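PDB 6NCW: beta-galacturonidase from Eisenbergiella tayi, which probably hydrolyses terminal beta-linked galacturonic acid residues from glycosides, as a glycoside hydrolase of family 2. Local coordinates for residues 259-264 against 445-450; 414-419 against 425-430. All coordinates share one frame; numbering follows the deposited sequence.

Contacts 1 and 2 lie in the TIM-barrel domain, their centres 11 Å apart, on the same side of the chain's centre. Both segments of contact 2 fall between those of contact 1 in the sequence. The hairpin of 259-264 and strand 425-428 belong to the same sheet, and helix 439-453, the next element after that strand, lies on the outside of the barrel. It joins the two contacts directly: Leu-446 CD2 packs 3.6 Å from Tyr-427 CG, and Glu-445 OE1 forms a salt bridge of 2.6 Å with Lys-414 NZ. The strand of contact 2 leads to the galacturonate-binding end of the barrel, whereas contact 1 lies away from it.

Contact 1 of 2, residues 259-264 against 445-450; sequences EGKDIL and ELYQWI
The backbones stay well apart, the CA atoms of Lys-261 and Tyr-447 being 12.3 Å from each other, so two long side chains alone bridge the turn at 259-262 and helix 439-453. Lys-261 supplies one half of the bridge. Its CG stands anti to the carbonyl carbon (chi1 -60°), and beyond CG the chain is fully extended. Tyr-447 reaches back from the helix with CG anti to its backbone N (chi1 -172°), which brings the hydroxyl nearer to the turn than the start of the side chain would suggest. The last three side-chain atoms of the lysine pass alongside that hydroxyl at a slant: Lys-261 CD, CE and NZ lie 3.6, 3.4 and 3.3 Å from Tyr-447 OH. NZ is at the edge of the ring, near its plane, and gives the oxygen a weak hydrogen bond. The area buried is a mere 69 Å²; the lysine is exposed, the tyrosine buried, its ring also edge-to-face with Phe-461. Lys-261 sits in a type II' turn from Glu-259 to Asp-262, with Gly-260 at positive phi and Asp-262 N bonded to Glu-259 O at 3.0 Å. This turn links antiparallel strands 256-259 and 262-265 into a beta-hairpin that lies against the start of TIM-barrel strand 461-466, where Ile-263 packs on Pro-460 and Leu-462, while Lys-261 reaches across to helix 439-453.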
loop_
_atom_site.group_PDB
_atom_site.type_symbol
_atom_site.label_atom_id
_atom_site.label_comp_id
_atom_site.label_asym_id
_atom_site.label_seq_id
_atom_site.Cartn_x
_atom_site.Cartn_y
_atom_site.Cartn_z
ATOM N N GLU A 259 -34.014 20.267 -28.376
ATOM C CA GLU A 259 -34.581 20.402 -29.709
ATOM C C GLU A 259 -34.101 19.192 -30.494
ATOM O O GLU A 259 -32.900 19.068 -30.764
ATOM C CB GLU A 259 -34.137 21.712 -30.356
ATOM C CG GLU A 259 -34.665 21.956 -31.744
ATOM C CD GLU A 259 -34.293 23.341 -32.243
ATOM O OE1 GLU A 259 -34.983 24.324 -31.872
ATOM O OE2 GLU A 259 -33.296 23.450 -32.991
ATOM N N GLY A 260 -35.015 18.298 -30.834
ATOM C CA GLY A 260 -34.594 17.065 -31.487
ATOM C C GLY A 260 -33.709 16.244 -30.567
ATOM O O GLY A 260 -34.035 16.021 -29.394
ATOM N N LYS A 261 -32.568 15.797 -31.097
ATOM C CA LYS A 261 -31.580 15.052 -30.327
ATOM C C LYS A 261 -30.539 15.961 -29.667
ATOM O O LYS A 261 -29.488 15.473 -29.239
ATOM C CB LYS A 261 -30.871 14.015 -31.224
ATOM C CG LYS A 261 -31.782 12.962 -31.862
ATOM C CD LYS A 261 -31.026 11.991 -32.779
ATOM C CE LYS A 261 -31.914 10.798 -33.200
ATOM N NZ LYS A 261 -31.242 9.830 -34.152
ATOM N N ASP A 262 -30.788 17.269 -29.589
ATOM C CA ASP A 262 -29.792 18.223 -29.105
ATOM C C ASP A 262 -30.203 18.795 -27.755
ATOM O O ASP A 262 -31.353 19.201 -27.575
ATOM C CB ASP A 262 -29.588 19.374 -30.097
ATOM C CG ASP A 262 -29.133 18.898 -31.472
ATOM O OD1 ASP A 262 -28.282 17.978 -31.558
ATOM O OD2 ASP A 262 -29.634 19.457 -32.471
ATOM N N ILE A 263 -29.258 18.843 -26.822
ATOM C CA ILE A 263 -29.395 19.655 -25.618
ATOM C C ILE A 263 -28.747 20.999 -25.919
ATOM O O ILE A 263 -27.545 21.068 -26.189
ATOM C CB ILE A 263 -28.732 18.982 -24.407
ATOM C CG1 ILE A 263 -29.274 17.570 -24.197
ATOM C CG2 ILE A 263 -28.963 19.796 -23.149
ATOM C CD1 ILE A 263 -28.524 16.802 -23.089
ATOM N N LEU A 264 -29.536 22.068 -25.883
ATOM C CA LEU A 264 -29.081 23.380 -26.317
ATOM C C LEU A 264 -28.891 24.283 -25.107
ATOM O O LEU A 264 -29.824 24.488 -24.327
ATOM C CB LEU A 264 -30.071 24.010 -27.292
ATOM C CG LEU A 264 -30.415 23.325 -28.611
ATOM C CD1 LEU A 264 -31.486 24.147 -29.315
ATOM C CD2 LEU A 264 -29.180 23.177 -29.486
ATOM N N GLU A 445 -26.395 -1.406 -29.656
ATOM C CA GLU A 445 -27.595 -2.207 -29.447
ATOM C C GLU A 445 -28.612 -1.464 -28.582
ATOM O O GLU A 445 -29.811 -1.462 -28.887
ATOM C CB GLU A 445 -27.222 -3.544 -28.813
ATOM C CG GLU A 445 -28.413 -4.236 -28.192
ATOM C CD GLU A 445 -28.078 -5.579 -27.564
ATOM O OE1 GLU A 445 -28.931 -6.110 -26.819
ATOM O OE2 GLU A 445 -26.981 -6.114 -27.827
ATOM N N LEU A 446 -28.150 -0.815 -27.506
ATOM C CA LEU A 446 -29.045 -0.018 -26.662
ATOM C C LEU A 446 -29.608 1.180 -27.421
ATOM O O LEU A 446 -30.811 1.463 -27.351
ATOM C CB LEU A 446 -28.309 0.450 -25.409
ATOM C CG LEU A 446 -29.075 1.442 -24.508
ATOM C CD1 LEU A 446 -30.395 0.859 -23.972
ATOM C CD2 LEU A 446 -28.180 1.917 -23.355
ATOM N N TYR A 447 -28.753 1.900 -28.150
ATOM C CA TYR A 447 -29.206 3.116 -28.824
ATOM C C TYR A 447 -30.246 2.800 -29.893
ATOM O O TYR A 447 -31.293 3.455 -29.971
ATOM C CB TYR A 447 -28.028 3.868 -29.441
ATOM C CG TYR A 447 -28.469 5.212 -29.956
ATOM C CD1 TYR A 447 -28.798 6.238 -29.073
ATOM C CD2 TYR A 447 -28.619 5.444 -31.320
ATOM C CE1 TYR A 447 -29.226 7.465 -29.529
ATOM C CE2 TYR A 447 -29.052 6.674 -31.789
ATOM C CZ TYR A 447 -29.357 7.675 -30.891
ATOM O OH TYR A 447 -29.795 8.896 -31.352
ATOM N N GLN A 448 -29.977 1.785 -30.713
ATOM C CA GLN A 448 -30.917 1.380 -31.752
ATOM C C GLN A 448 -32.255 0.960 -31.159
ATOM O O GLN A 448 -33.311 1.357 -31.657
ATOM C CB GLN A 448 -30.305 0.255 -32.586
ATOM C CG GLN A 448 -29.963 0.650 -34.011
ATOM C CD GLN A 448 -28.895 1.732 -34.107
ATOM O OE1 GLN A 448 -27.702 1.465 -33.912
ATOM N NE2 GLN A 448 -29.317 2.962 -34.429
ATOM N N TRP A 449 -32.234 0.173 -30.085
ATOM C CA TRP A 449 -33.483 -0.180 -29.422
ATOM C C TRP A 449 -34.246 1.061 -28.970
ATOM O O TRP A 449 -35.471 1.128 -29.123
ATOM C CB TRP A 449 -33.226 -1.089 -28.220
ATOM C CG TRP A 449 -34.484 -1.337 -27.469
ATOM C CD1 TRP A 449 -35.427 -2.291 -27.736
ATOM C CD2 TRP A 449 -34.970 -0.599 -26.335
ATOM N NE1 TRP A 449 -36.462 -2.196 -26.837
ATOM C CE2 TRP A 449 -36.207 -1.166 -25.967
ATOM C CE3 TRP A 449 -34.471 0.473 -25.588
ATOM C CZ2 TRP A 449 -36.951 -0.700 -24.885
ATOM C CZ3 TRP A 449 -35.219 0.939 -24.511
ATOM C CH2 TRP A 449 -36.442 0.356 -24.173
ATOM N N ILE A 450 -33.549 2.044 -28.381
ATOM C CA ILE A 450 -34.238 3.257 -27.955
ATOM C C ILE A 450 -34.892 3.936 -29.150
ATOM O O ILE A 450 -36.047 4.369 -29.071
ATOM C CB ILE A 450 -33.279 4.212 -27.220
ATOM C CG1 ILE A 450 -32.907 3.669 -25.837
ATOM C CG2 ILE A 450 -33.917 5.560 -27.043
ATOM C CD1 ILE A 450 -31.702 4.370 -25.238
#

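Contact 2 of 2, residues 414-419 against 425-430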
loop_
_atom_site.group_PDB
_atom_site.type_symbol
_atom_site.label_atom_id
_atom_site.label_comp_id
_atom_site.label_asym_id
_atom_site.label_seq_id
_atom_site.Cartn_x
_atom_site.Cartn_y
_atom_site.Cartn_z
ATOM N N LYS A 414 -33.377 -2.105 -22.301
ATOM C CA LYS A 414 -34.356 -2.496 -23.317
ATOM C C LYS A 414 -35.674 -2.983 -22.728
ATOM O O LYS A 414 -36.444 -3.664 -23.408
ATOM C CB LYS A 414 -33.772 -3.547 -24.275
ATOM C CG LYS A 414 -32.591 -2.999 -25.093
ATOM C CD LYS A 414 -31.745 -4.078 -25.731
ATOM C CE LYS A 414 -32.499 -5.347 -26.019
ATOM N NZ LYS A 414 -31.548 -6.328 -26.601
ATOM N N THR A 415 -35.963 -2.619 -21.476
ATOM C CA THR A 415 -37.195 -2.982 -20.797
ATOM C C THR A 415 -37.834 -1.797 -20.083
ATOM O O THR A 415 -38.883 -1.963 -19.450
ATOM C CB THR A 415 -36.936 -4.103 -19.777
ATOM O OG1 THR A 415 -36.092 -3.613 -18.732
ATOM C CG2 THR A 415 -36.252 -5.301 -20.438
ATOM N N ASP A 416 -37.220 -0.617 -20.151
ATOM C CA ASP A 416 -37.774 0.585 -19.545
ATOM C C ASP A 416 -39.077 0.965 -20.244
ATOM O O ASP A 416 -39.113 1.074 -21.472
ATOM C CB ASP A 416 -36.753 1.724 -19.659
ATOM C CG ASP A 416 -37.011 2.868 -18.665
ATOM O OD1 ASP A 416 -36.102 3.162 -17.858
ATOM O OD2 ASP A 416 -38.101 3.491 -18.700
ATOM N N ILE A 417 -40.147 1.180 -19.476
ATOM C CA ILE A 417 -41.422 1.617 -20.052
ATOM C C ILE A 417 -41.719 3.082 -19.721
ATOM O O ILE A 417 -42.868 3.525 -19.849
ATOM C CB ILE A 417 -42.591 0.710 -19.622
ATOM C CG1 ILE A 417 -42.873 0.836 -18.124
ATOM C CG2 ILE A 417 -42.310 -0.750 -19.965
ATOM C CD1 ILE A 417 -44.047 0.001 -17.641
ATOM N N CYS A 418 -40.711 3.849 -19.291
ATOM C CA CYS A 418 -40.920 5.221 -18.837
ATOM C C CYS A 418 -40.210 6.243 -19.711
ATOM O O CYS A 418 -40.175 7.428 -19.359
ATOM C CB CYS A 418 -40.452 5.396 -17.388
ATOM S SG CYS A 418 -41.323 4.335 -16.218
ATOM N N LEU A 419 -39.647 5.827 -20.842
ATOM C CA LEU A 419 -38.845 6.754 -21.621
ATOM C C LEU A 419 -39.688 7.751 -22.406
ATOM O O LEU A 419 -39.131 8.705 -22.960
ATOM C CB LEU A 419 -37.920 5.981 -22.557
ATOM C CG LEU A 419 -36.903 5.057 -21.889
ATOM C CD1 LEU A 419 -36.058 4.373 -22.952
ATOM C CD2 LEU A 419 -36.015 5.814 -20.865
ATOM N N VAL A 425 -33.270 10.996 -22.570
ATOM C CA VAL A 425 -33.127 9.584 -22.209
ATOM C C VAL A 425 -31.714 9.350 -21.692
ATOM O O VAL A 425 -30.738 9.719 -22.355
ATOM C CB VAL A 425 -33.405 8.671 -23.412
ATOM C CG1 VAL A 425 -33.281 7.214 -22.988
ATOM C CG2 VAL A 425 -34.773 8.974 -24.036
ATOM N N SER A 426 -31.592 8.720 -20.525
ATOM C CA SER A 426 -30.288 8.510 -19.902
ATOM C C SER A 426 -30.138 7.073 -19.439
ATOM O O SER A 426 -31.077 6.485 -18.892
ATOM C CB SER A 426 -30.096 9.459 -18.714
ATOM O OG SER A 426 -30.270 10.787 -19.142
ATOM N N TYR A 427 -28.947 6.512 -19.648
ATOM C CA TYR A 427 -28.685 5.120 -19.315
ATOM C C TYR A 427 -27.354 4.956 -18.590
ATOM O O TYR A 427 -26.364 5.601 -18.929
ATOM C CB TYR A 427 -28.715 4.268 -20.572
ATOM C CG TYR A 427 -30.058 3.595 -20.744
ATOM C CD1 TYR A 427 -31.075 4.178 -21.502
ATOM C CD2 TYR A 427 -30.321 2.396 -20.112
ATOM C CE1 TYR A 427 -32.326 3.545 -21.641
ATOM C CE2 TYR A 427 -31.547 1.762 -20.242
ATOM C CZ TYR A 427 -32.542 2.329 -21.000
ATOM O OH TYR A 427 -33.744 1.654 -21.091
ATOM N N ASN A 428 -27.367 4.130 -17.551
ATOM C CA ASN A 428 -26.160 3.658 -16.878
ATOM C C ASN A 428 -25.747 2.329 -17.505
ATOM O O ASN A 428 -26.534 1.374 -17.512
ATOM C CB ASN A 428 -26.420 3.473 -15.385
ATOM C CG ASN A 428 -26.932 4.737 -14.727
ATOM O OD1 ASN A 428 -26.760 5.835 -15.261
ATOM N ND2 ASN A 428 -27.550 4.597 -13.556
ATOM N N ILE A 429 -24.536 2.263 -18.041
ATOM C CA ILE A 429 -24.055 1.034 -18.679
ATOM C C ILE A 429 -22.634 0.764 -18.219
ATOM O O ILE A 429 -21.836 1.695 -18.049
ATOM C CB ILE A 429 -24.108 1.093 -20.228
ATOM C CG1 ILE A 429 -23.144 2.141 -20.775
ATOM C CG2 ILE A 429 -25.539 1.314 -20.728
ATOM C CD1 ILE A 429 -23.025 2.136 -22.312
ATOM N N TYR A 430 -22.303 -0.519 -18.040
ATOM C CA TYR A 430 -20.944 -0.909 -17.650
ATOM C C TYR A 430 -20.329 -2.013 -18.524
ATOM O O TYR A 430 -19.799 -3.000 -18.010
ATOM C CB TYR A 430 -20.958 -1.338 -16.193
ATOM C CG TYR A 430 -21.249 -0.207 -15.229
ATOM C CD1 TYR A 430 -22.548 0.112 -14.874
ATOM C CD2 TYR A 430 -20.208 0.534 -14.666
ATOM C CE1 TYR A 430 -22.804 1.132 -13.965
ATOM C CE2 TYR A 430 -20.454 1.544 -13.767
ATOM C CZ TYR A 430 -21.751 1.842 -13.421
ATOM O OH TYR A 430 -21.995 2.858 -12.516
#
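Tyr-427, on strand 425-428, a parallel strand of the TIM barrel, brings the end of its phenol up to the loop 414-419 that leads into that strand, and there Leu-419 and Asp-416 meet it. The leucine and the ring cross at about a right angle. Leu-419 CD1 comes up at the ring edge, near its plane, 4.0 Å from Tyr-427 CE1, so the contact is made by a methyl at the rim. Leu-419 and Val-425 also cross nearly perpendicularly: Leu-419 CD2 meets Val-425 CG1 at 3.7 Å, while CD1 lies between that same valine methyl and the tyrosine ring edge. With CG anti to its carbonyl carbon (chi1 -61°), Leu-419 sets its isobutyl group as a whole against the strand, bridging Val-425 and Tyr-427, whose side chains leave it two residues apart. Asp-416 meets the phenol by its methylene, Asp-416 CB lying 3.3 Å from Tyr-427 OH in an oblique approach. The hydroxyl's polar partner is the carbonyl oxygen of Arg-412, just before the loop segment, so the buried oxygen is tied to the same loop that packs against the ring. Trp-449 and Ile-450 of helix 439-453 approach the ring from one side of its plane. The strand leads on to the sugar site: the side chain of Tyr-427 is about 8 Å from that of Glu-465, a galacturonate-binding residue, and Asn-428 bonds Asn-377, another. The two carboxylate oxygens of Asp-416 are both engaged. OD1 bonds Ser-381 and Ser-410, whereas OD2 closes an Asx turn, accepting from Cys-418 N at 2.7 Å with an N-H...O angle of 151°, nearly in line with the C-O bond.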